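Local coordinates for arginine kinase (Anthopleura japonica, PDB 4RF6), which catalyses the reversible transfer of the terminal phosphate of ATP to L-arginine, giving N(omega)-phospho-L-arginine and ADP, at residues I246-V249 with F250-C254; D350-D353 with G354-L358; C412-S415 with G416-L420; P497-T500 with R501-L505. One frame throughout, in Å; residues are numbered along the deposited sequence.

How the contacts relate
Contacts 1 and 2 lie in the first catalytic region of this double-domain chain, their centres 16 Å apart, and they touch where Ile246 CG2 packs on Tyr352 CD1 at 3.8 Å. Both back onto residues predicted to bind ATP: the side chain of Leu253 is about 4 Å from that of Ile132, and that of Val355 about 4 Å from that of Val290. Contacts 3 and 4 belong to the second repeat, their nearest atoms about 7 Å apart. Contact 4 also comes within about 7 Å of contact 1, between nearest atoms; Glu241 lies between them, in a salt bridge with Arg252 and in a long, weak ion pair with Arg501. Contact 3 lies away from the annotated sites.

Contact 1: residues I246-V249 with F250-C254; sequences IGSV and FSRLC
The carbonyl oxygen of Val249 has two donors: Leu253 N, one helical turn on at 3.0 Å, and the hydroxyl of Ser239 on strand 235-242. A serine suits that strand position because its short side chain can supply a proton to a helix carbonyl already in use. One turn back, Phe250 N reaches Ile246 O at 2.9 Å. These i to i+4 bonds form the first turns of helix 246-264, which packs against the antiparallel sheet of the phosphagen kinase catalytic domain. Arginine suits the next step, since its long chain can fold back along the helix: a bend at chi3 (62°) brings the guanidinium over the preceding turn, with Ser248 O and Val249 CA beneath one face. There Arg252 NH2 lies 3.8 Å from Val249 CG2, the two side chains crossing at a slant. The charge is met by Glu241 in a salt bridge, and NE donates to Thr224 O. Val249, branched at CB, and Leu253 give this side of the helix an apolar surface against Ile132, while Phe250 turns one ring face to Cys254 SG, 3.4 Å above its plane and offset toward the rim.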
ATOM      1  N   ILE A 246     -13.676  -3.783  -1.927  1.00 19.61           N
ATOM      2  CA  ILE A 246     -14.131  -4.841  -1.032  1.00 22.12           C
ATOM      3  C   ILE A 246     -14.891  -5.940  -1.784  1.00 23.66           C
ATOM      4  O   ILE A 246     -14.918  -7.096  -1.347  1.00 19.56           O
ATOM      5  CB  ILE A 246     -14.974  -4.275   0.150  1.00 25.48           C
ATOM      6  CG1 ILE A 246     -15.251  -5.367   1.189  1.00 24.72           C
ATOM      7  CG2 ILE A 246     -16.269  -3.657  -0.342  1.00 26.63           C
ATOM      8  CD1 ILE A 246     -15.955  -4.870   2.435  1.00 22.65           C
ATOM      9  N   GLY A 247     -15.492  -5.582  -2.918  1.00 22.13           N
ATOM     10  CA  GLY A 247     -16.172  -6.560  -3.754  1.00 21.86           C
ATOM     11  C   GLY A 247     -15.216  -7.628  -4.254  1.00 22.55           C
ATOM     12  O   GLY A 247     -15.478  -8.832  -4.143  1.00 22.87           O
ATOM     13  N   SER A 248     -14.087  -7.184  -4.797  1.00 23.58           N
ATOM     14  CA  SER A 248     -13.062  -8.104  -5.289  1.00 26.96           C
ATOM     15  C   SER A 248     -12.421  -8.915  -4.159  1.00 24.57           C
ATOM     16  O   SER A 248     -12.106 -10.093  -4.331  1.00 21.66           O
ATOM     17  CB  SER A 248     -11.994  -7.336  -6.065  1.00 29.92           C
ATOM     18  OG  SER A 248     -10.869  -8.152  -6.328  1.00 34.28           O
ATOM     19  N   VAL A 249     -12.225  -8.276  -3.007  1.00 24.37           N
ATOM     20  CA  VAL A 249     -11.641  -8.939  -1.840  1.00 20.15           C
ATOM     21  C   VAL A 249     -12.535 -10.080  -1.341  1.00 21.75           C
ATOM     22  O   VAL A 249     -12.051 -11.166  -1.013  1.00 19.99           O
ATOM     23  CB  VAL A 249     -11.395  -7.944  -0.690  1.00 16.85           C
ATOM     24  CG1 VAL A 249     -11.071  -8.682   0.609  1.00 21.33           C
ATOM     25  CG2 VAL A 249     -10.279  -6.968  -1.039  1.00 16.02           C
ATOM     26  N   PHE A 250     -13.836  -9.820  -1.281  1.00 23.24           N
ATOM     27  CA  PHE A 250     -14.793 -10.810  -0.803  1.00 26.39           C
ATOM     28  C   PHE A 250     -14.981 -11.927  -1.819  1.00 29.06           C
ATOM     29  O   PHE A 250     -15.169 -13.090  -1.452  1.00 29.60           O
ATOM     30  CB  PHE A 250     -16.135 -10.152  -0.482  1.00 24.54           C
ATOM     31  CG  PHE A 250     -17.107 -11.066   0.215  1.00 24.22           C
ATOM     32  CD1 PHE A 250     -16.739 -11.731   1.379  1.00 22.36           C
ATOM     33  CD2 PHE A 250     -18.388 -11.253  -0.285  1.00 26.18           C
ATOM     34  CE1 PHE A 250     -17.629 -12.578   2.027  1.00 24.18           C
ATOM     35  CE2 PHE A 250     -19.290 -12.095   0.355  1.00 27.22           C
ATOM     36  CZ  PHE A 250     -18.909 -12.758   1.515  1.00 26.69           C
ATOM     37  N   SER A 251     -14.931 -11.569  -3.099  1.00 28.11           N
ATOM     38  CA  SER A 251     -15.009 -12.557  -4.174  1.00 30.24           C
ATOM     39  C   SER A 251     -13.866 -13.569  -4.065  1.00 26.20           C
ATOM     40  O   SER A 251     -14.092 -14.781  -4.110  1.00 24.45           O
ATOM     41  CB  SER A 251     -14.981 -11.861  -5.541  1.00 31.82           C
ATOM     42  OG  SER A 251     -14.934 -12.800  -6.593  1.00 33.92           O
ATOM     43  N   ARG A 252     -12.645 -13.055  -3.923  1.00 22.03           N
ATOM     44  CA  ARG A 252     -11.451 -13.880  -3.771  1.00 23.05           C
ATOM     45  C   ARG A 252     -11.550 -14.747  -2.516  1.00 25.01           C
ATOM     46  O   ARG A 252     -11.216 -15.937  -2.542  1.00 27.49           O
ATOM     47  CB  ARG A 252     -10.202 -12.987  -3.727  1.00 23.15           C
ATOM     48  CG  ARG A 252      -8.880 -13.730  -3.555  1.00 23.34           C
ATOM     49  CD  ARG A 252      -7.684 -12.831  -3.867  1.00 25.21           C
ATOM     50  NE  ARG A 252      -7.605 -11.678  -2.969  1.00 27.97           N
ATOM     51  CZ  ARG A 252      -7.824 -10.417  -3.339  1.00 28.96           C
ATOM     52  NH1 ARG A 252      -8.132 -10.129  -4.596  1.00 29.23           N
ATOM     53  NH2 ARG A 252      -7.727  -9.440  -2.448  1.00 30.42           N
ATOM     54  N   LEU A 253     -12.029 -14.153  -1.423  1.00 23.62           N
ATOM     55  CA  LEU A 253     -12.223 -14.897  -0.181  1.00 25.19           C
ATOM     56  C   LEU A 253     -13.182 -16.061  -0.399  1.00 26.40           C
ATOM     57  O   LEU A 253     -12.863 -17.214  -0.085  1.00 27.84           O
ATOM     58  CB  LEU A 253     -12.762 -13.990   0.926  1.00 23.51           C
ATOM     59  CG  LEU A 253     -12.999 -14.701   2.260  1.00 23.72           C
ATOM     60  CD1 LEU A 253     -11.698 -15.279   2.789  1.00 23.11           C
ATOM     61  CD2 LEU A 253     -13.632 -13.776   3.291  1.00 24.82           C
ATOM     62  N   CYS A 254     -14.354 -15.748  -0.945  1.00 21.56           N
ATOM     63  CA  CYS A 254     -15.391 -16.750  -1.160  1.00 23.11           C
ATOM     64  C   CYS A 254     -14.922 -17.889  -2.054  1.00 24.71           C
ATOM     65  O   CYS A 254     -15.144 -19.061  -1.741  1.00 23.90           O
ATOM     66  CB  CYS A 254     -16.646 -16.098  -1.733  1.00 23.92           C
ATOM     67  SG  CYS A 254     -17.553 -15.156  -0.490  1.00 29.18           S
TER

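Contact 2: residues D350-D353 with G354-L358; sequences DMYD and GVKAL
Met351 CE comes within 4.5 Å of Val355 CG2, a loose apolar contact one turn apart on the buried side of the helix. Unbranched methionine can bend along the helix, whereas valine keeps its bulk close to the backbone: with CG2 beside its own N and CG1 anti to it (chi1 171°), CG2 comes within 3.1 Å of Met351 O. The same oxygen takes Val355 N at 3.0 Å. On another side, Lys356 runs its extended chain past Tyr352, its CD 4.4 Å from Tyr352 CE2. Water 1 donates to Tyr352 OH at 3.0 Å and lies near Lys356 NZ, at a distance too short to be taken at face value. An amphipathic lysine fits here, its apolar chain passing the ring before the ammonium. Further out, Tyr352 OH is also bonded to Pro118 O, which holds the hydroxyl, and with it the ring, in place. Elsewhere on the turn, Gly354 gives its N to Asp350 O at 2.7 Å. Met351 and Leu358 touch Ile334 of strand 331-336, and Leu358 and Ala357 touch Ile306 of helix 303-310. The whole is a middle portion of the long amphipathic helix 344-370, laid on the antiparallel sheet of the phosphagen kinase catalytic domain.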
ATOM      1  N   ASP A 350     -23.154  -4.199   4.624  1.00 27.13           N
ATOM      2  CA  ASP A 350     -23.198  -3.150   5.645  1.00 29.40           C
ATOM      3  C   ASP A 350     -21.876  -2.385   5.660  1.00 26.08           C
ATOM      4  O   ASP A 350     -21.847  -1.162   5.803  1.00 28.44           O
ATOM      5  CB  ASP A 350     -23.450  -3.744   7.034  1.00 31.31           C
ATOM      6  CG  ASP A 350     -24.869  -4.245   7.215  1.00 34.97           C
ATOM      7  OD1 ASP A 350     -25.716  -3.945   6.349  1.00 32.60           O
ATOM      8  OD2 ASP A 350     -25.127  -4.932   8.233  1.00 37.68           O
ATOM      9  N   MET A 351     -20.787  -3.130   5.512  1.00 20.91           N
ATOM     10  CA  MET A 351     -19.444  -2.564   5.507  1.00 23.99           C
ATOM     11  C   MET A 351     -19.292  -1.606   4.343  1.00 25.34           C
ATOM     12  O   MET A 351     -18.759  -0.499   4.482  1.00 24.69           O
ATOM     13  CB  MET A 351     -18.420  -3.681   5.349  1.00 27.78           C
ATOM     14  CG  MET A 351     -17.092  -3.352   5.953  1.00 34.95           C
ATOM     15  SD  MET A 351     -17.282  -3.277   7.741  1.00 46.72           S
ATOM     16  CE  MET A 351     -16.157  -1.936   8.060  1.00 46.97           C
ATOM     17  N   TYR A 352     -19.757  -2.053   3.183  1.00 25.34           N
ATOM     18  CA  TYR A 352     -19.704  -1.262   1.964  1.00 24.26           C
ATOM     19  C   TYR A 352     -20.601  -0.027   2.065  1.00 24.93           C
ATOM     20  O   TYR A 352     -20.170   1.093   1.764  1.00 22.99           O
ATOM     21  CB  TYR A 352     -20.136  -2.128   0.775  1.00 27.55           C
ATOM     22  CG  TYR A 352     -20.181  -1.383  -0.535  1.00 27.99           C
ATOM     23  CD1 TYR A 352     -19.031  -1.205  -1.291  1.00 29.55           C
ATOM     24  CD2 TYR A 352     -21.373  -0.854  -1.018  1.00 33.25           C
ATOM     25  CE1 TYR A 352     -19.065  -0.525  -2.491  1.00 28.41           C
ATOM     26  CE2 TYR A 352     -21.412  -0.160  -2.219  1.00 33.33           C
ATOM     27  CZ  TYR A 352     -20.254  -0.002  -2.947  1.00 30.92           C
ATOM     28  OH  TYR A 352     -20.280   0.683  -4.141  1.00 32.74           O
ATOM     29  N   ASP A 353     -21.849  -0.239   2.477  1.00 26.13           N
ATOM     30  CA  ASP A 353     -22.823   0.844   2.564  1.00 27.66           C
ATOM     31  C   ASP A 353     -22.394   1.845   3.633  1.00 29.37           C
ATOM     32  O   ASP A 353     -22.517   3.064   3.453  1.00 30.45           O
ATOM     33  CB  ASP A 353     -24.220   0.302   2.889  1.00 29.47           C
ATOM     34  CG  ASP A 353     -24.785  -0.599   1.797  1.00 31.22           C
ATOM     35  OD1 ASP A 353     -24.227  -0.630   0.687  1.00 32.47           O
ATOM     36  OD2 ASP A 353     -25.805  -1.275   2.060  1.00 33.08           O
ATOM     37  N   GLY A 354     -21.882   1.328   4.744  1.00 25.05           N
ATOM     38  CA  GLY A 354     -21.434   2.169   5.841  1.00 27.06           C
ATOM     39  C   GLY A 354     -20.250   3.053   5.487  1.00 28.55           C
ATOM     40  O   GLY A 354     -20.288   4.267   5.712  1.00 28.96           O
ATOM     41  N   VAL A 355     -19.194   2.447   4.946  1.00 26.89           N
ATOM     42  CA  VAL A 355     -18.013   3.194   4.511  1.00 25.55           C
ATOM     43  C   VAL A 355     -18.390   4.220   3.448  1.00 29.54           C
ATOM     44  O   VAL A 355     -17.897   5.352   3.454  1.00 30.99           O
ATOM     45  CB  VAL A 355     -16.902   2.251   3.979  1.00 23.71           C
ATOM     46  CG1 VAL A 355     -15.784   3.049   3.320  1.00 22.30           C
ATOM     47  CG2 VAL A 355     -16.339   1.391   5.107  1.00 24.10           C
ATOM     48  N   LYS A 356     -19.277   3.821   2.540  1.00 31.03           N
ATOM     49  CA  LYS A 356     -19.769   4.722   1.504  1.00 31.96           C
ATOM     50  C   LYS A 356     -20.434   5.963   2.097  1.00 32.42           C
ATOM     51  O   LYS A 356     -20.166   7.089   1.670  1.00 31.10           O
ATOM     52  CB  LYS A 356     -20.747   4.004   0.571  1.00 33.82           C
ATOM     53  CG  LYS A 356     -21.267   4.883  -0.567  1.00 34.10           C
ATOM     54  CD  LYS A 356     -22.242   4.139  -1.468  1.00 38.11           C
ATOM     55  CE  LYS A 356     -22.804   5.061  -2.540  1.00 46.74           C
ATOM     56  NZ  LYS A 356     -23.626   4.334  -3.551  1.00 50.91           N
ATOM     57  N   ALA A 357     -21.299   5.754   3.084  1.00 32.87           N
ATOM     58  CA  ALA A 357     -21.985   6.862   3.745  1.00 33.63           C
ATOM     59  C   ALA A 357     -20.979   7.780   4.427  1.00 33.14           C
ATOM     60  O   ALA A 357     -21.088   9.005   4.336  1.00 34.10           O
ATOM     61  CB  ALA A 357     -22.992   6.338   4.750  1.00 34.07           C
ATOM     62  N   LEU A 358     -20.012   7.180   5.117  1.00 31.13           N
ATOM     63  CA  LEU A 358     -18.930   7.926   5.759  1.00 29.06           C
ATOM     64  C   LEU A 358     -18.075   8.664   4.730  1.00 34.35           C
ATOM     65  O   LEU A 358     -17.625   9.786   4.979  1.00 38.73           O
ATOM     66  CB  LEU A 358     -18.042   6.997   6.596  1.00 27.03           C
ATOM     67  CG  LEU A 358     -18.647   6.325   7.830  1.00 30.36           C
ATOM     68  CD1 LEU A 358     -17.708   5.286   8.406  1.00 27.84           C
ATOM     69  CD2 LEU A 358     -18.988   7.354   8.893  1.00 31.50           C
TER
HETATM   70  O   HOH W   1     -22.436   2.567  -4.864  1.00 33.72           O

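Contact 3: residues C412-S415 with G416-L420; sequences CINS and GVENL
Ser415, Asn414 and Val417 carry this contact near the end of helix 409-418. The carbonyl oxygen of Ser415 is gripped twice by Asn419, the first residue to leave helical geometry. Asn419 N donates from above the carbonyl plane at 2.8 Å, while Asn419 ND2 comes in that plane, on a lone pair, at 3.0 Å. Ser415 O in turn lies nearly in the amide plane of Asn419, so the two bonds fix the rotation of the amide. Asparagine suits the place because its short side chain can curl back on the last turn: chi1 of -58° sets CG beside its own N and swings ND2 toward the oxygen. The remaining amide oxygen accepts from Arg552 NH1, and Ser415 OG bonds to Phe553 O.

Asn414 O accepts Glu418 N at 2.8 Å and takes a second, weak bond from Val417 N, which is bonded mainly to Ile413 O at 3.0 Å. Beyond it the side chains cross obliquely, Asn414 ND2 3.9 Å from Glu418 CG, their amide and carboxylate planes 45° apart. That ND2 donates to Ala556 O. Val417 faces the apolar side, its CG2 3.9 Å from Ile413 CD1. Ile413 holds CG1 in the crowded position between N and carbonyl carbon (chi1 74°), which turns its longer branch toward the valine; Leu386 meets both residues.

With Ile413 and Val417 toward Leu386 and amides toward helix 552-557, this is the closing turn of a helix in the phosphagen kinase N-terminal domain, where that domain meets the catalytic one.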
ATOM      1  N   CYS A 412      -5.537  19.921  -9.066  1.00 19.93           N
ATOM      2  CA  CYS A 412      -4.287  20.389  -9.666  1.00 15.31           C
ATOM      3  C   CYS A 412      -3.555  21.416  -8.815  1.00 15.76           C
ATOM      4  O   CYS A 412      -2.326  21.429  -8.772  1.00 15.90           O
ATOM      5  CB  CYS A 412      -4.550  20.979 -11.051  1.00 13.52           C
ATOM      6  SG  CYS A 412      -5.040  19.751 -12.272  1.00 19.46           S
ATOM      7  N   ILE A 413      -4.307  22.275  -8.130  1.00 12.60           N
ATOM      8  CA  ILE A 413      -3.697  23.375  -7.391  1.00 15.48           C
ATOM      9  C   ILE A 413      -3.490  23.047  -5.915  1.00 18.06           C
ATOM     10  O   ILE A 413      -2.869  23.823  -5.181  1.00 17.65           O
ATOM     11  CB  ILE A 413      -4.541  24.659  -7.517  1.00 21.21           C
ATOM     12  CG1 ILE A 413      -5.802  24.549  -6.651  1.00 24.19           C
ATOM     13  CG2 ILE A 413      -4.898  24.920  -8.983  1.00 18.26           C
ATOM     14  CD1 ILE A 413      -6.594  25.831  -6.565  1.00 25.61           C
ATOM     15  N   ASN A 414      -3.990  21.892  -5.484  1.00 20.69           N
ATOM     16  CA  ASN A 414      -4.002  21.544  -4.059  1.00 20.01           C
ATOM     17  C   ASN A 414      -2.655  21.682  -3.344  1.00 19.94           C
ATOM     18  O   ASN A 414      -2.580  22.254  -2.257  1.00 20.27           O
ATOM     19  CB  ASN A 414      -4.597  20.146  -3.834  1.00 20.92           C
ATOM     20  CG  ASN A 414      -4.871  19.865  -2.369  1.00 24.59           C
ATOM     21  OD1 ASN A 414      -5.782  20.449  -1.776  1.00 24.14           O
ATOM     22  ND2 ASN A 414      -4.077  18.976  -1.770  1.00 21.55           N
ATOM     23  N   SER A 415      -1.589  21.177  -3.955  1.00 18.66           N
ATOM     24  CA  SER A 415      -0.275  21.230  -3.324  1.00 20.92           C
ATOM     25  C   SER A 415       0.205  22.661  -3.097  1.00 21.03           C
ATOM     26  O   SER A 415       0.911  22.940  -2.125  1.00 20.52           O
ATOM     27  CB  SER A 415       0.752  20.465  -4.154  1.00 21.83           C
ATOM     28  OG  SER A 415       1.936  20.252  -3.407  1.00 19.90           O
ATOM     29  N   GLY A 416      -0.168  23.566  -4.001  1.00 21.01           N
ATOM     30  CA  GLY A 416       0.206  24.965  -3.865  1.00 24.04           C
ATOM     31  C   GLY A 416      -0.677  25.689  -2.866  1.00 26.76           C
ATOM     32  O   GLY A 416      -0.285  26.713  -2.299  1.00 29.87           O
ATOM     33  N   VAL A 417      -1.879  25.158  -2.658  1.00 25.24           N
ATOM     34  CA  VAL A 417      -2.782  25.687  -1.641  1.00 28.55           C
ATOM     35  C   VAL A 417      -2.367  25.192  -0.247  1.00 32.78           C
ATOM     36  O   VAL A 417      -2.402  25.955   0.723  1.00 34.44           O
ATOM     37  CB  VAL A 417      -4.258  25.348  -1.950  1.00 28.97           C
ATOM     38  CG1 VAL A 417      -5.160  25.693  -0.773  1.00 28.13           C
ATOM     39  CG2 VAL A 417      -4.726  26.095  -3.189  1.00 28.94           C
ATOM     40  N   GLU A 418      -1.954  23.926  -0.155  1.00 29.53           N
ATOM     41  CA  GLU A 418      -1.493  23.367   1.120  1.00 30.36           C
ATOM     42  C   GLU A 418      -0.071  23.806   1.471  1.00 28.58           C
ATOM     43  O   GLU A 418       0.271  23.964   2.645  1.00 33.74           O
ATOM     44  CB  GLU A 418      -1.581  21.835   1.116  1.00 32.58           C
ATOM     45  CG  GLU A 418      -3.001  21.286   1.120  1.00 35.60           C
ATOM     46  CD  GLU A 418      -3.789  21.672   2.367  1.00 39.01           C
ATOM     47  OE1 GLU A 418      -3.172  21.869   3.435  1.00 40.53           O
ATOM     48  OE2 GLU A 418      -5.029  21.769   2.269  1.00 38.87           O
ATOM     49  N   ASN A 419       0.757  23.994   0.450  1.00 25.68           N
ATOM     50  CA  ASN A 419       2.124  24.451   0.653  1.00 27.21           C
ATOM     51  C   ASN A 419       2.339  25.854   0.078  1.00 31.90           C
ATOM     52  O   ASN A 419       2.808  26.007  -1.049  1.00 30.50           O
ATOM     53  CB  ASN A 419       3.119  23.458   0.045  1.00 26.86           C
ATOM     54  CG  ASN A 419       2.986  22.061   0.632  1.00 30.42           C
ATOM     55  OD1 ASN A 419       3.558  21.759   1.683  1.00 30.13           O
ATOM     56  ND2 ASN A 419       2.224  21.204  -0.043  1.00 29.50           N
ATOM     57  N   LEU A 420       2.005  26.867   0.876  1.00 35.51           N
ATOM     58  CA  LEU A 420       2.049  28.272   0.461  1.00 37.82           C
ATOM     59  C   LEU A 420       3.414  28.693  -0.080  1.00 38.18           C
ATOM     60  O   LEU A 420       3.515  29.625  -0.883  1.00 38.88           O
ATOM     61  CB  LEU A 420       1.664  29.177   1.633  1.00 38.92           C
ATOM     62  CG  LEU A 420       0.306  28.937   2.288  1.00 41.92           C
ATOM     63  CD1 LEU A 420       0.397  29.006   3.806  1.00 43.83           C
ATOM     64  CD2 LEU A 420      -0.693  29.950   1.785  1.00 43.38           C
TER

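Contact 4: residues P497-T500 with R501-L505; sequences PGLT and RNERL
Thr500 and Glu503 form a capping box at the start of helix 501-516, and the glutamate can be traced along it atom by atom. Its CB lies 3.9 Å from Leu499 CD2, so a methyl of Leu499 rests against the apolar root of the acid, a hydrophobic contact just ahead of the helix. CG passes 3.2 Å from Thr500 OG1, tight against the hydroxyl. The chain then runs on extended (chi2 -179°), which takes the carboxylate back to the cap residue. There OE2 accepts Thr500 N at 2.9 Å in a nearly straight bond, the donor meeting it on the anti side and 21° out of the carboxylate plane. Water 2 donates to Gly498 O and lies close to the same OE2, though that approach is doubtfully short, while OE1 receives Ala494 N.

The reciprocal bond, from Glu503 N to Thr500 OG1, is weak at 3.3 Å. Threonine suits an N-cap because a hydroxyl on CB can turn inward to a helix N-H; here chi1 of 65° sets OG1 between the backbone N and carbonyl carbon. The helix proper begins with Arg504 N on Thr500 O, and Arg501 reaches out in a salt bridge to Glu565. Arg504 contributes its flat end: Leu499 CB lies over one face of the guanidinium, and water 3, at its edge and in its plane, accepts from Arg504 NH2 and donates to Leu499 O at 2.8 Å.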
ATOM      1  N   PRO A 497      -0.077  12.096 -10.385  1.00 14.60           N
ATOM      2  CA  PRO A 497      -0.996  12.576  -9.341  1.00 14.71           C
ATOM      3  C   PRO A 497      -2.416  12.040  -9.485  1.00 17.49           C
ATOM      4  O   PRO A 497      -3.169  12.072  -8.507  1.00 20.28           O
ATOM      5  CB  PRO A 497      -1.009  14.092  -9.557  1.00 14.19           C
ATOM      6  CG  PRO A 497       0.283  14.392 -10.263  1.00 17.04           C
ATOM      7  CD  PRO A 497       0.485  13.214 -11.166  1.00 13.03           C
ATOM      8  N   GLY A 498      -2.787  11.574 -10.676  1.00 16.78           N
ATOM      9  CA  GLY A 498      -4.158  11.151 -10.916  1.00 15.07           C
ATOM     10  C   GLY A 498      -4.339   9.647 -11.030  1.00 16.03           C
ATOM     11  O   GLY A 498      -5.447   9.166 -11.282  1.00 16.42           O
ATOM     12  N   LEU A 499      -3.251   8.904 -10.838  1.00 17.17           N
ATOM     13  CA  LEU A 499      -3.265   7.449 -11.006  1.00 16.64           C
ATOM     14  C   LEU A 499      -4.231   6.741 -10.061  1.00 18.49           C
ATOM     15  O   LEU A 499      -4.320   7.080  -8.876  1.00 15.98           O
ATOM     16  CB  LEU A 499      -1.862   6.865 -10.799  1.00 16.31           C
ATOM     17  CG  LEU A 499      -0.794   7.063 -11.868  1.00 16.96           C
ATOM     18  CD1 LEU A 499       0.519   6.410 -11.431  1.00 19.90           C
ATOM     19  CD2 LEU A 499      -1.249   6.489 -13.197  1.00 16.92           C
ATOM     20  N   THR A 500      -4.948   5.750 -10.592  1.00 21.89           N
ATOM     21  CA  THR A 500      -5.733   4.838  -9.765  1.00 20.68           C
ATOM     22  C   THR A 500      -4.831   3.687  -9.345  1.00 18.06           C
ATOM     23  O   THR A 500      -3.729   3.527  -9.881  1.00 16.83           O
ATOM     24  CB  THR A 500      -6.947   4.261 -10.512  1.00 21.73           C
ATOM     25  OG1 THR A 500      -6.497   3.431 -11.590  1.00 20.65           O
ATOM     26  CG2 THR A 500      -7.840   5.372 -11.054  1.00 22.33           C
ATOM     27  N   ARG A 501      -5.286   2.881  -8.391  1.00 18.56           N
ATOM     28  CA  ARG A 501      -4.483   1.760  -7.919  1.00 16.90           C
ATOM     29  C   ARG A 501      -4.091   0.824  -9.054  1.00 17.70           C
ATOM     30  O   ARG A 501      -2.916   0.461  -9.192  1.00 17.57           O
ATOM     31  CB  ARG A 501      -5.224   0.963  -6.848  1.00 20.54           C
ATOM     32  CG  ARG A 501      -4.539  -0.350  -6.496  1.00 20.72           C
ATOM     33  CD  ARG A 501      -5.073  -0.932  -5.196  1.00 22.16           C
ATOM     34  NE  ARG A 501      -4.228  -2.028  -4.739  1.00 24.44           N
ATOM     35  CZ  ARG A 501      -4.467  -3.314  -4.980  1.00 24.74           C
ATOM     36  NH1 ARG A 501      -5.549  -3.684  -5.656  1.00 24.09           N
ATOM     37  NH2 ARG A 501      -3.624  -4.231  -4.537  1.00 27.91           N
ATOM     38  N   ASN A 502      -5.072   0.430  -9.861  1.00 16.33           N
ATOM     39  CA  ASN A 502      -4.832  -0.540 -10.929  1.00 21.03           C
ATOM     40  C   ASN A 502      -3.935  -0.009 -12.044  1.00 16.10           C
ATOM     41  O   ASN A 502      -3.115  -0.749 -12.587  1.00 18.37           O
ATOM     42  CB  ASN A 502      -6.159  -1.062 -11.494  1.00 26.92           C
ATOM     43  CG  ASN A 502      -6.912  -1.930 -10.504  1.00 33.78           C
ATOM     44  OD1 ASN A 502      -6.311  -2.548  -9.625  1.00 34.18           O
ATOM     45  ND2 ASN A 502      -8.234  -1.980 -10.641  1.00 36.97           N
ATOM     46  N   GLU A 503      -4.087   1.267 -12.390  1.00 17.25           N
ATOM     47  CA  GLU A 503      -3.178   1.895 -13.353  1.00 14.56           C
ATOM     48  C   GLU A 503      -1.718   1.799 -12.906  1.00 15.89           C
ATOM     49  O   GLU A 503      -0.841   1.400 -13.678  1.00 18.92           O
ATOM     50  CB  GLU A 503      -3.529   3.367 -13.558  1.00 16.25           C
ATOM     51  CG  GLU A 503      -4.795   3.650 -14.348  1.00 21.08           C
ATOM     52  CD  GLU A 503      -5.032   5.146 -14.505  1.00 24.86           C
ATOM     53  OE1 GLU A 503      -4.855   5.665 -15.625  1.00 26.97           O
ATOM     54  OE2 GLU A 503      -5.378   5.799 -13.497  1.00 23.98           O
ATOM     55  N   ARG A 504      -1.452   2.177 -11.658  1.00 14.94           N
ATOM     56  CA  ARG A 504      -0.079   2.172 -11.148  1.00 17.29           C
ATOM     57  C   ARG A 504       0.516   0.766 -11.187  1.00 17.50           C
ATOM     58  O   ARG A 504       1.684   0.583 -11.551  1.00 17.50           O
ATOM     59  CB  ARG A 504      -0.016   2.732  -9.720  1.00 16.37           C
ATOM     60  CG  ARG A 504       1.405   2.798  -9.166  1.00 17.55           C
ATOM     61  CD  ARG A 504       1.422   3.286  -7.719  1.00 16.70           C
ATOM     62  NE  ARG A 504       0.896   4.644  -7.605  1.00 14.37           N
ATOM     63  CZ  ARG A 504      -0.310   4.941  -7.141  1.00 15.75           C
ATOM     64  NH1 ARG A 504      -1.122   3.974  -6.738  1.00 18.35           N
ATOM     65  NH2 ARG A 504      -0.707   6.206  -7.077  1.00 12.99           N
ATOM     66  N   LEU A 505      -0.292  -0.222 -10.811  1.00 18.53           N
ATOM     67  CA  LEU A 505       0.123  -1.620 -10.857  1.00 19.55           C
ATOM     68  C   LEU A 505       0.344  -2.084 -12.298  1.00 20.35           C
ATOM     69  O   LEU A 505       1.264  -2.852 -12.566  1.00 19.71           O
ATOM     70  CB  LEU A 505      -0.914  -2.521 -10.175  1.00 19.61           C
ATOM     71  CG  LEU A 505      -1.040  -2.452  -8.655  1.00 25.71           C
ATOM     72  CD1 LEU A 505      -2.288  -3.184  -8.190  1.00 26.01           C
ATOM     73  CD2 LEU A 505       0.188  -3.045  -7.984  1.00 27.47           C
TER
HETATM   74  O   HOH W   2      -6.918   7.782 -13.615  1.00 24.40           O
HETATM   75  O   HOH W   3      -3.683   5.705  -6.581  1.00 21.04           O